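Local coordinates for occlusion-derived virus envelope protein E66 (Autographa californica nucleopolyhedrovirus, PDB 3VSN) that acts as a chondroitin lyase in the occlusion-derived virus envelope, is essential for oral infectivity, and may digest the chondroitin sulfate barrier of the host midgut's peritrophic matrix, at residues R36-K39 / N40-Y44; N111-R114 / I115-K119; A165-T168 / R169-G173; Q215-G218 / I219-L223. One frame throughout, in Å; residues are numbered along the deposited sequence.

Overall arrangement
All four contacts join neighbouring turns of single helices or, in interaction 4, span a helix start, so backbone bonding is common and the side chains make the difference. All are partly buried, with an apolar inner side and a more polar outer one. Interactions 2 and 3 sit on different helices that pack together, Leu113 and Cys117 meeting Leu167 and Trp171 in an apolar interface where Cys117 SG lies 3.4 Å from Trp171 CD1. Interactions 1 and 4 touch none of the others. Interaction 1 has a kink bridged by water, interaction 2 an amide beside a methyl, interaction 3 an arginine folded over its own helix, and interaction 4 a helix start, nearest the catalytic residues.

Interaction 1: residues R36-K39 / N40-Y44; sequences RWFK and NNLSY
Asn40 N donates to Arg36 O over 2.9 Å, a well-aligned bond (N-H...O 159°) that continues the regular helix 29-48. One residue on, the pattern slackens. Asn41 N divides its hydrogen between two carbonyls, reaching Trp37 O at 3.0 Å and Phe38 O at 3.3 Å, and both bonds are weak. The next turn is opened and a water takes up the break: it donates to Lys39 O and accepts from Ser43 N, standing 3.0 Å from each of these two atoms. The helix is therefore kinked here, with solvent replacing a direct bond between turns. Lys39 carries its ammonium away from this turn to Asn156.

Beyond the backbone, Trp37 and Asn41 stand on the same flank. Their side chains meet at about a right angle, and the end of the asparagine lies above one face of the indole, offset toward the rim. Tyr264 meets the same tryptophan edge-to-face, and Tyr267 also packs against it, tying this flank to helix 262-269. On the buried flank, Phe38 has CG anti to its backbone nitrogen (chi1 -176°), which swings the ring along the helix until CE1 comes 3.9 Å from Leu42 CD1. Phe38 then presses on Met149 and Ile153 of helix 138-154, while Leu42 reaches both that helix, at Val154, and helix 75-93, at Val90. This is an amphipathic helix with a water-bridged kink, set among the helices of the alpha/alpha toroid of a polysaccharide lyase.

Interaction 2: residues N111-R114 / I115-K119; sequences NGLR and IICSK
The amide of Asn111, on helix 103-119 of the alpha/alpha toroid, receives the CD1 methyl of Ile115 against one of its faces, displaced toward the nitrogen, with ND2 3.7 Å from CD1. Asp62 accepts a hydrogen bond from that ND2, which probably steadies the plane on which the methyl rests. The second flat group, the guanidinium of Arg114, is carried outward on a chain extended from CG to NE and forms a salt bridge through NH2 with Glu163.

These residues belong to the last turns of the helix, where four successive i to i+4 backbone bonds remain regular. Ile115 N, for example, meets Asn111 O at 2.9 Å. With CG1 of Ile115 beside its own backbone nitrogen (chi1 -67°), the ethyl branch folds back along the helix, and CG1 lies 3.2 Å from Asn111 O. Ile116 has the same shape on the buried side, where it packs on Phe78, Leu85 and Met144, while Leu113 packs on Phe148 and Ile151. Near the end of the helix a hydroxyl turns back to the preceding turn: Ser118 OG donates to Ile115 O at 2.8 Å.

Interaction 3: residues A165-T168 / R169-G173; sequences ASLT and RYWLG
From Ala165 to Leu172 the backbone runs as a regular alpha helix, each amide of residues 169-172 bonding to the carbonyl four positions earlier, the shortest being Trp171 N to Leu167 O at 2.8 Å. This helix, 161-175, is part of the alpha/alpha toroid. Arg169 bends at chi3 (-72°) and folds its guanidinium back over the preceding turn, so that Ala165 O lies 3.8 Å from the guanidinium plane, facing its centre. Each nitrogen then has a different partner. NH1 makes a weak bond to Ser166 OG, NE donates to a water 2.7 Å away that sits at the guanidinium edge, and NH2 reaches Leu205 O. The hydroxyl of Ser166 also bonds to Asp162 O.

Round the helix, Leu167 and Trp171 run side by side, CD2 meeting the indole at CD1 over 4.1 Å. Tyr170 brings CD1 over one face of that indole, offset toward its rim, while its hydroxyl bonds to Asp122. Against Phe148 of helix 138-154 lies the buried pair Thr168 and Leu172, likewise pointing the same way: Thr168 CG2 touches Leu172 CD1 at 3.7 Å.

Interaction 4: residues Q215-G218 / I219-L223; sequences QEQG and IQEIL
Gly218 and Ile222, with Ile219 between them, make up the buried, closely packed side of this contact, and Gln217 and Glu221 the loose one. Ile222 packs on Tyr265 and Ala179, and Ile219 on Phe269, Ile213 and Thr200, so both isoleucines are buried between this helix and its neighbours. Ile222 N donates to Gly218 O over 3.2 Å. CG1 of Ile222, set beside its own backbone nitrogen (chi1 -68°), folds back to within 3.6 Å of the same Gly218 O.

Glu216 occupies the N-cap position. Its carbonyl accepts from Gln220 N at 3.0 Å, the donor standing nearly along the C=O axis. Its carboxylate turns aside to helix 189-205, where OE1 bonds to Tyr199 and OE2 to Gln203. A negative charge near a helix start would probably be welcomed by the dipole.

The outer side is held less firmly. Gln217 and Glu221 extend alongside each other in the same direction, yet NE2 of Gln217 stays 3.8 Å from OE2 of Glu221. Amide and carboxylate planes are turned 76° apart; the pair is joined by the backbone bond from Glu221 N to Gln217 O and by Glu221 CG lying against that carbonyl. Glu221 also touches Val180. Gln220, exposed like Gln217, has CG beside its own backbone nitrogen (chi1 -71°) and lays it 3.3 Å from Glu216 O. The whole is the start of helix 217-225 in the alpha/alpha toroid, with Glu216 at its N-cap position, a polar outer face and an inner face whose Ile222 side chain lies about 9 Å from those of the catalytic residues Asn191 and Tyr254.

Interaction 1: residues R36-K39 / N40-Y44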
loop_
_atom_site.group_PDB
_atom_site.type_symbol
_atom_site.label_atom_id
_atom_site.label_comp_id
_atom_site.label_asym_id
_atom_site.label_seq_id
_atom_site.Cartn_x
_atom_site.Cartn_y
_atom_site.Cartn_z
ATOM N N ARG A 36 -4.874 22.847 22.803
ATOM C CA ARG A 36 -4.715 23.776 21.681
ATOM C C ARG A 36 -4.192 23.060 20.430
ATOM O O ARG A 36 -4.724 23.238 19.330
ATOM C CB ARG A 36 -3.775 24.929 22.064
ATOM C CG ARG A 36 -3.690 26.036 21.022
ATOM C CD ARG A 36 -2.946 27.260 21.545
ATOM N NE ARG A 36 -3.675 27.921 22.629
ATOM C CZ ARG A 36 -3.309 27.900 23.910
ATOM N NH1 ARG A 36 -2.207 27.261 24.288
ATOM N NH2 ARG A 36 -4.050 28.523 24.813
ATOM N N TRP A 37 -3.149 22.253 20.616
ATOM C CA TRP A 37 -2.559 21.472 19.532
ATOM C C TRP A 37 -3.563 20.506 18.949
ATOM O O TRP A 37 -3.648 20.357 17.726
ATOM C CB TRP A 37 -1.304 20.765 20.031
ATOM C CG TRP A 37 -0.695 19.778 19.063
ATOM C CD1 TRP A 37 0.298 20.015 18.112
ATOM C CD2 TRP A 37 -1.010 18.349 18.940
ATOM N NE1 TRP A 37 0.599 18.862 17.425
ATOM C CE2 TRP A 37 -0.149 17.828 17.870
ATOM C CE3 TRP A 37 -1.891 17.482 19.580
ATOM C CZ2 TRP A 37 -0.187 16.499 17.478
ATOM C CZ3 TRP A 37 -1.919 16.140 19.176
ATOM C CH2 TRP A 37 -1.085 15.662 18.150
ATOM N N PHE A 38 -4.350 19.870 19.818
ATOM C CA PHE A 38 -5.384 18.915 19.402
ATOM C C PHE A 38 -6.412 19.577 18.483
ATOM O O PHE A 38 -6.729 19.050 17.411
ATOM C CB PHE A 38 -6.070 18.300 20.635
ATOM C CG PHE A 38 -7.088 17.237 20.312
ATOM C CD1 PHE A 38 -8.381 17.582 19.920
ATOM C CD2 PHE A 38 -6.763 15.887 20.425
ATOM C CE1 PHE A 38 -9.323 16.605 19.632
ATOM C CE2 PHE A 38 -7.702 14.906 20.135
ATOM C CZ PHE A 38 -8.982 15.265 19.739
ATOM N N LYS A 39 -6.922 20.732 18.905
ATOM C CA LYS A 39 -7.904 21.482 18.127
ATOM C C LYS A 39 -7.322 22.027 16.826
ATOM O O LYS A 39 -7.998 22.023 15.796
ATOM C CB LYS A 39 -8.495 22.615 18.962
ATOM C CG LYS A 39 -9.364 22.126 20.117
ATOM C CD LYS A 39 -9.598 23.228 21.137
ATOM C CE LYS A 39 -10.543 24.291 20.607
ATOM N NZ LYS A 39 -10.581 25.462 21.530
ATOM N N ASN A 40 -6.074 22.490 16.881
ATOM C CA ASN A 40 -5.367 22.975 15.691
ATOM C C ASN A 40 -5.214 21.899 14.618
ATOM O O ASN A 40 -5.298 22.186 13.423
ATOM C CB ASN A 40 -3.984 23.522 16.060
ATOM C CG ASN A 40 -4.041 24.908 16.686
ATOM O OD1 ASN A 40 -5.081 25.560 16.691
ATOM N ND2 ASN A 40 -2.914 25.360 17.215
ATOM N N ASN A 41 -5.015 20.660 15.055
ATOM C CA ASN A 41 -4.664 19.573 14.150
ATOM C C ASN A 41 -5.768 18.540 13.930
ATOM O O ASN A 41 -5.554 17.554 13.217
ATOM C CB ASN A 41 -3.385 18.885 14.641
ATOM C CG ASN A 41 -2.173 19.796 14.582
ATOM O OD1 ASN A 41 -1.661 20.247 15.609
ATOM N ND2 ASN A 41 -1.710 20.079 13.377
ATOM N N LEU A 42 -6.943 18.772 14.523
ATOM C CA LEU A 42 -8.027 17.781 14.493
ATOM C C LEU A 42 -8.465 17.369 13.083
ATOM O O LEU A 42 -8.538 16.176 12.785
ATOM C CB LEU A 42 -9.243 18.232 15.324
ATOM C CG LEU A 42 -10.402 17.224 15.427
ATOM C CD1 LEU A 42 -9.941 15.849 15.902
ATOM C CD2 LEU A 42 -11.503 17.748 16.336
ATOM N N SER A 43 -8.762 18.346 12.230
ATOM C CA SER A 43 -9.172 18.047 10.856
ATOM C C SER A 43 -8.116 17.213 10.134
ATOM O O SER A 43 -8.433 16.204 9.507
ATOM C CB SER A 43 -9.486 19.330 10.082
ATOM O OG SER A 43 -10.748 19.843 10.471
ATOM N N TYR A 44 -6.858 17.626 10.255
ATOM C CA TYR A 44 -5.735 16.891 9.678
ATOM C C TYR A 44 -5.623 15.469 10.235
ATOM O O TYR A 44 -5.483 14.505 9.476
ATOM C CB TYR A 44 -4.436 17.667 9.906
ATOM C CG TYR A 44 -3.193 16.944 9.458
ATOM C CD1 TYR A 44 -2.853 16.878 8.110
ATOM C CD2 TYR A 44 -2.350 16.332 10.386
ATOM C CE1 TYR A 44 -1.711 16.216 7.698
ATOM C CE2 TYR A 44 -1.207 15.669 9.982
ATOM C CZ TYR A 44 -0.893 15.619 8.639
ATOM O OH TYR A 44 0.240 14.960 8.240
HETATM O O HOH W 1 -8.479 21.290 12.962
#

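Interaction 2: residues N111-R114 / I115-K119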
loop_
_atom_site.group_PDB
_atom_site.type_symbol
_atom_site.label_atom_id
_atom_site.label_comp_id
_atom_site.label_asym_id
_atom_site.label_seq_id
_atom_site.Cartn_x
_atom_site.Cartn_y
_atom_site.Cartn_z
ATOM N N ASN A 111 -24.783 16.397 25.582
ATOM C CA ASN A 111 -25.966 15.566 25.813
ATOM C C ASN A 111 -25.726 14.118 25.384
ATOM O O ASN A 111 -26.108 13.183 26.091
ATOM C CB ASN A 111 -27.188 16.145 25.088
ATOM C CG ASN A 111 -28.470 15.385 25.391
ATOM O OD1 ASN A 111 -28.795 15.120 26.551
ATOM N ND2 ASN A 111 -29.213 15.038 24.342
ATOM N N GLY A 112 -25.082 13.945 24.229
ATOM C CA GLY A 112 -24.697 12.623 23.737
ATOM C C GLY A 112 -23.782 11.887 24.696
ATOM O O GLY A 112 -23.946 10.684 24.918
ATOM N N LEU A 113 -22.822 12.611 25.270
ATOM C CA LEU A 113 -21.893 12.036 26.244
ATOM C C LEU A 113 -22.612 11.635 27.534
ATOM O O LEU A 113 -22.361 10.555 28.074
ATOM C CB LEU A 113 -20.738 13.003 26.543
ATOM C CG LEU A 113 -19.535 12.460 27.326
ATOM C CD1 LEU A 113 -18.885 11.284 26.606
ATOM C CD2 LEU A 113 -18.520 13.567 27.568
ATOM N N ARG A 114 -23.505 12.504 28.011
ATOM C CA ARG A 114 -24.352 12.214 29.174
ATOM C C ARG A 114 -25.172 10.943 28.974
ATOM O O ARG A 114 -25.266 10.117 29.885
ATOM C CB ARG A 114 -25.305 13.378 29.463
ATOM C CG ARG A 114 -24.647 14.616 30.043
ATOM C CD ARG A 114 -25.648 15.758 30.103
ATOM N NE ARG A 114 -25.013 17.021 30.470
ATOM C CZ ARG A 114 -25.505 18.222 30.179
ATOM N NH1 ARG A 114 -26.643 18.333 29.506
ATOM N NH2 ARG A 114 -24.855 19.313 30.558
ATOM N N ILE A 115 -25.762 10.796 27.786
ATOM C CA ILE A 115 -26.575 9.620 27.461
ATOM C C ILE A 115 -25.743 8.334 27.544
ATOM O O ILE A 115 -26.175 7.352 28.152
ATOM C CB ILE A 115 -27.280 9.754 26.087
ATOM C CG1 ILE A 115 -28.336 10.868 26.129
ATOM C CG2 ILE A 115 -27.946 8.445 25.689
ATOM C CD1 ILE A 115 -28.793 11.352 24.766
ATOM N N ILE A 116 -24.545 8.354 26.960
ATOM C CA ILE A 116 -23.632 7.206 27.022
ATOM C C ILE A 116 -23.241 6.860 28.465
ATOM O O ILE A 116 -23.266 5.690 28.856
ATOM C CB ILE A 116 -22.366 7.427 26.157
ATOM C CG1 ILE A 116 -22.742 7.485 24.673
ATOM C CG2 ILE A 116 -21.346 6.316 26.389
ATOM C CD1 ILE A 116 -21.634 7.991 23.772
ATOM N N CYS A 117 -22.897 7.880 29.250
ATOM C CA CYS A 117 -22.505 7.689 30.649
ATOM C C CYS A 117 -23.608 7.054 31.494
ATOM O O CYS A 117 -23.324 6.254 32.385
ATOM C CB CYS A 117 -22.042 9.008 31.267
ATOM S SG CYS A 117 -20.437 9.552 30.639
ATOM N N SER A 118 -24.860 7.395 31.195
ATOM C CA SER A 118 -26.009 6.837 31.909
ATOM C C SER A 118 -26.268 5.366 31.564
ATOM O O SER A 118 -26.997 4.681 32.282
ATOM C CB SER A 118 -27.268 7.672 31.649
ATOM O OG SER A 118 -27.815 7.396 30.369
ATOM N N LYS A 119 -25.678 4.885 30.469
ATOM C CA LYS A 119 -25.855 3.494 30.045
ATOM C C LYS A 119 -24.736 2.572 30.531
ATOM O O LYS A 119 -24.915 1.353 30.581
ATOM C CB LYS A 119 -25.984 3.390 28.520
ATOM C CG LYS A 119 -27.172 4.127 27.916
ATOM C CD LYS A 119 -28.507 3.541 28.353
ATOM C CE LYS A 119 -29.659 4.351 27.779
ATOM N NZ LYS A 119 -30.966 3.985 28.390
#

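Interaction 3: residues A165-T168 / R169-G173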
loop_
_atom_site.group_PDB
_atom_site.type_symbol
_atom_site.label_atom_id
_atom_site.label_comp_id
_atom_site.label_asym_id
_atom_site.label_seq_id
_atom_site.Cartn_x
_atom_site.Cartn_y
_atom_site.Cartn_z
ATOM N N ALA A 165 -14.833 17.041 31.137
ATOM C CA ALA A 165 -13.578 16.617 31.758
ATOM C C ALA A 165 -13.805 15.702 32.961
ATOM O O ALA A 165 -13.094 14.712 33.128
ATOM C CB ALA A 165 -12.736 17.821 32.155
ATOM N N SER A 166 -14.794 16.034 33.791
ATOM C CA SER A 166 -15.106 15.233 34.980
ATOM C C SER A 166 -15.650 13.853 34.616
ATOM O O SER A 166 -15.285 12.850 35.235
ATOM C CB SER A 166 -16.085 15.977 35.894
ATOM O OG SER A 166 -15.486 17.162 36.391
ATOM N N LEU A 167 -16.519 13.807 33.610
ATOM C CA LEU A 167 -17.031 12.540 33.094
ATOM C C LEU A 167 -15.902 11.695 32.509
ATOM O O LEU A 167 -15.857 10.488 32.728
ATOM C CB LEU A 167 -18.130 12.771 32.053
ATOM C CG LEU A 167 -19.469 13.334 32.545
ATOM C CD1 LEU A 167 -20.395 13.608 31.370
ATOM C CD2 LEU A 167 -20.132 12.408 33.558
ATOM N N THR A 168 -14.987 12.339 31.782
ATOM C CA THR A 168 -13.811 11.659 31.229
ATOM C C THR A 168 -12.928 11.071 32.338
ATOM O O THR A 168 -12.597 9.885 32.303
ATOM C CB THR A 168 -13.005 12.593 30.297
ATOM O OG1 THR A 168 -13.821 12.956 29.177
ATOM C CG2 THR A 168 -11.738 11.904 29.782
ATOM N N ARG A 169 -12.571 11.893 33.324
ATOM C CA ARG A 169 -11.760 11.441 34.461
ATOM C C ARG A 169 -12.397 10.244 35.164
ATOM O O ARG A 169 -11.718 9.258 35.454
ATOM C CB ARG A 169 -11.521 12.579 35.463
ATOM C CG ARG A 169 -10.474 13.592 35.025
ATOM C CD ARG A 169 -10.138 14.573 36.140
ATOM N NE ARG A 169 -11.232 15.511 36.376
ATOM C CZ ARG A 169 -11.300 16.741 35.869
ATOM N NH1 ARG A 169 -12.346 17.498 36.143
ATOM N NH2 ARG A 169 -10.327 17.220 35.097
ATOM N N TYR A 170 -13.701 10.319 35.420
ATOM C CA TYR A 170 -14.371 9.230 36.117
ATOM C C TYR A 170 -14.541 7.969 35.271
ATOM O O TYR A 170 -14.137 6.887 35.686
ATOM C CB TYR A 170 -15.725 9.651 36.697
ATOM C CG TYR A 170 -16.331 8.534 37.520
ATOM C CD1 TYR A 170 -17.253 7.647 36.963
ATOM C CD2 TYR A 170 -15.942 8.338 38.845
ATOM C CE1 TYR A 170 -17.790 6.611 37.711
ATOM C CE2 TYR A 170 -16.472 7.305 39.600
ATOM C CZ TYR A 170 -17.391 6.448 39.031
ATOM O OH TYR A 170 -17.912 5.425 39.784
ATOM N N TRP A 171 -15.156 8.107 34.100
ATOM C CA TRP A 171 -15.531 6.937 33.308
ATOM C C TRP A 171 -14.375 6.239 32.646
ATOM O O TRP A 171 -14.384 5.010 32.517
ATOM C CB TRP A 171 -16.651 7.268 32.329
ATOM C CG TRP A 171 -17.957 7.460 33.058
ATOM C CD1 TRP A 171 -18.601 8.659 33.358
ATOM C CD2 TRP A 171 -18.796 6.414 33.662
ATOM N NE1 TRP A 171 -19.755 8.432 34.065
ATOM C CE2 TRP A 171 -19.933 7.107 34.281
ATOM C CE3 TRP A 171 -18.724 5.023 33.741
ATOM C CZ2 TRP A 171 -20.941 6.418 34.944
ATOM C CZ3 TRP A 171 -19.748 4.340 34.410
ATOM C CH2 TRP A 171 -20.830 5.022 34.996
ATOM N N LEU A 172 -13.359 7.000 32.248
ATOM C CA LEU A 172 -12.150 6.385 31.706
ATOM C C LEU A 172 -11.312 5.801 32.837
ATOM O O LEU A 172 -10.611 4.814 32.639
ATOM C CB LEU A 172 -11.346 7.356 30.832
ATOM C CG LEU A 172 -12.033 7.859 29.551
ATOM C CD1 LEU A 172 -11.008 8.462 28.601
ATOM C CD2 LEU A 172 -12.814 6.757 28.841
ATOM N N GLY A 173 -11.407 6.399 34.024
ATOM C CA GLY A 173 -10.804 5.826 35.228
ATOM C C GLY A 173 -11.286 4.405 35.462
ATOM O O GLY A 173 -10.520 3.544 35.893
HETATM O O HOH W 2 -13.294 15.517 38.152
#

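Interaction 4: residues Q215-G218 / I219-L223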
loop_
_atom_site.group_PDB
_atom_site.type_symbol
_atom_site.label_atom_id
_atom_site.label_comp_id
_atom_site.label_asym_id
_atom_site.label_seq_id
_atom_site.Cartn_x
_atom_site.Cartn_y
_atom_site.Cartn_z
ATOM N N GLN A 215 6.444 7.262 32.486
ATOM C CA GLN A 215 7.084 6.236 33.314
ATOM C C GLN A 215 6.177 5.067 33.700
ATOM O O GLN A 215 6.664 4.037 34.177
ATOM C CB GLN A 215 7.722 6.864 34.562
ATOM C CG GLN A 215 8.962 7.703 34.273
ATOM C CD GLN A 215 10.023 6.952 33.476
ATOM O OE1 GLN A 215 10.437 5.851 33.848
ATOM N NE2 GLN A 215 10.469 7.551 32.375
ATOM N N GLU A 216 4.868 5.217 33.495
ATOM C CA GLU A 216 3.915 4.146 33.801
ATOM C C GLU A 216 4.193 2.901 32.965
ATOM O O GLU A 216 4.592 3.004 31.802
ATOM C CB GLU A 216 2.476 4.611 33.571
ATOM C CG GLU A 216 2.055 5.812 34.409
ATOM C CD GLU A 216 0.620 6.231 34.149
ATOM O OE1 GLU A 216 -0.198 5.362 33.775
ATOM O OE2 GLU A 216 0.307 7.427 34.321
ATOM N N GLN A 217 3.974 1.732 33.571
ATOM C CA GLN A 217 4.229 0.435 32.935
ATOM C C GLN A 217 3.490 0.271 31.602
ATOM O O GLN A 217 4.073 -0.197 30.618
ATOM C CB GLN A 217 3.866 -0.706 33.896
ATOM C CG GLN A 217 4.026 -2.115 33.323
ATOM C CD GLN A 217 3.520 -3.202 34.263
ATOM O OE1 GLN A 217 3.131 -2.935 35.403
ATOM N NE2 GLN A 217 3.525 -4.441 33.784
ATOM N N GLY A 218 2.212 0.655 31.584
ATOM C CA GLY A 218 1.379 0.558 30.383
ATOM C C GLY A 218 1.904 1.388 29.223
ATOM O O GLY A 218 1.954 0.916 28.086
ATOM N N ILE A 219 2.300 2.623 29.519
ATOM C CA ILE A 219 2.866 3.535 28.524
ATOM C C ILE A 219 4.210 3.010 28.000
ATOM O O ILE A 219 4.505 3.123 26.808
ATOM C CB ILE A 219 2.983 4.979 29.086
ATOM C CG1 ILE A 219 1.588 5.579 29.343
ATOM C CG2 ILE A 219 3.802 5.887 28.171
ATOM C CD1 ILE A 219 0.796 5.946 28.099
ATOM N N GLN A 220 5.004 2.414 28.891
ATOM C CA GLN A 220 6.278 1.795 28.510
ATOM C C GLN A 220 6.083 0.654 27.508
ATOM O O GLN A 220 6.879 0.497 26.583
ATOM C CB GLN A 220 7.046 1.310 29.745
ATOM C CG GLN A 220 7.611 2.431 30.607
ATOM C CD GLN A 220 8.817 3.115 29.986
ATOM O OE1 GLN A 220 8.822 4.332 29.790
ATOM N NE2 GLN A 220 9.845 2.336 29.672
ATOM N N GLU A 221 5.019 -0.127 27.690
ATOM C CA GLU A 221 4.662 -1.183 26.742
ATOM C C GLU A 221 4.319 -0.601 25.365
ATOM O O GLU A 221 4.760 -1.125 24.336
ATOM C CB GLU A 221 3.499 -2.026 27.270
ATOM C CG GLU A 221 3.861 -2.896 28.465
ATOM C CD GLU A 221 2.695 -3.709 29.000
ATOM O OE1 GLU A 221 1.622 -3.751 28.360
ATOM O OE2 GLU A 221 2.857 -4.321 30.075
ATOM N N ILE A 222 3.547 0.486 25.361
ATOM C CA ILE A 222 3.155 1.160 24.121
ATOM C C ILE A 222 4.365 1.780 23.415
ATOM O O ILE A 222 4.489 1.670 22.192
ATOM C CB ILE A 222 2.034 2.206 24.354
ATOM C CG1 ILE A 222 0.728 1.499 24.739
ATOM C CG2 ILE A 222 1.820 3.069 23.112
ATOM C CD1 ILE A 222 -0.351 2.420 25.263
ATOM N N LEU A 223 5.255 2.410 24.182
ATOM C CA LEU A 223 6.482 2.992 23.623
ATOM C C LEU A 223 7.321 1.946 22.887
ATOM O O LEU A 223 7.913 2.233 21.847
ATOM C CB LEU A 223 7.317 3.686 24.706
ATOM C CG LEU A 223 6.727 4.927 25.387
ATOM C CD1 LEU A 223 7.673 5.426 26.468
ATOM C CD2 LEU A 223 6.410 6.039 24.395
#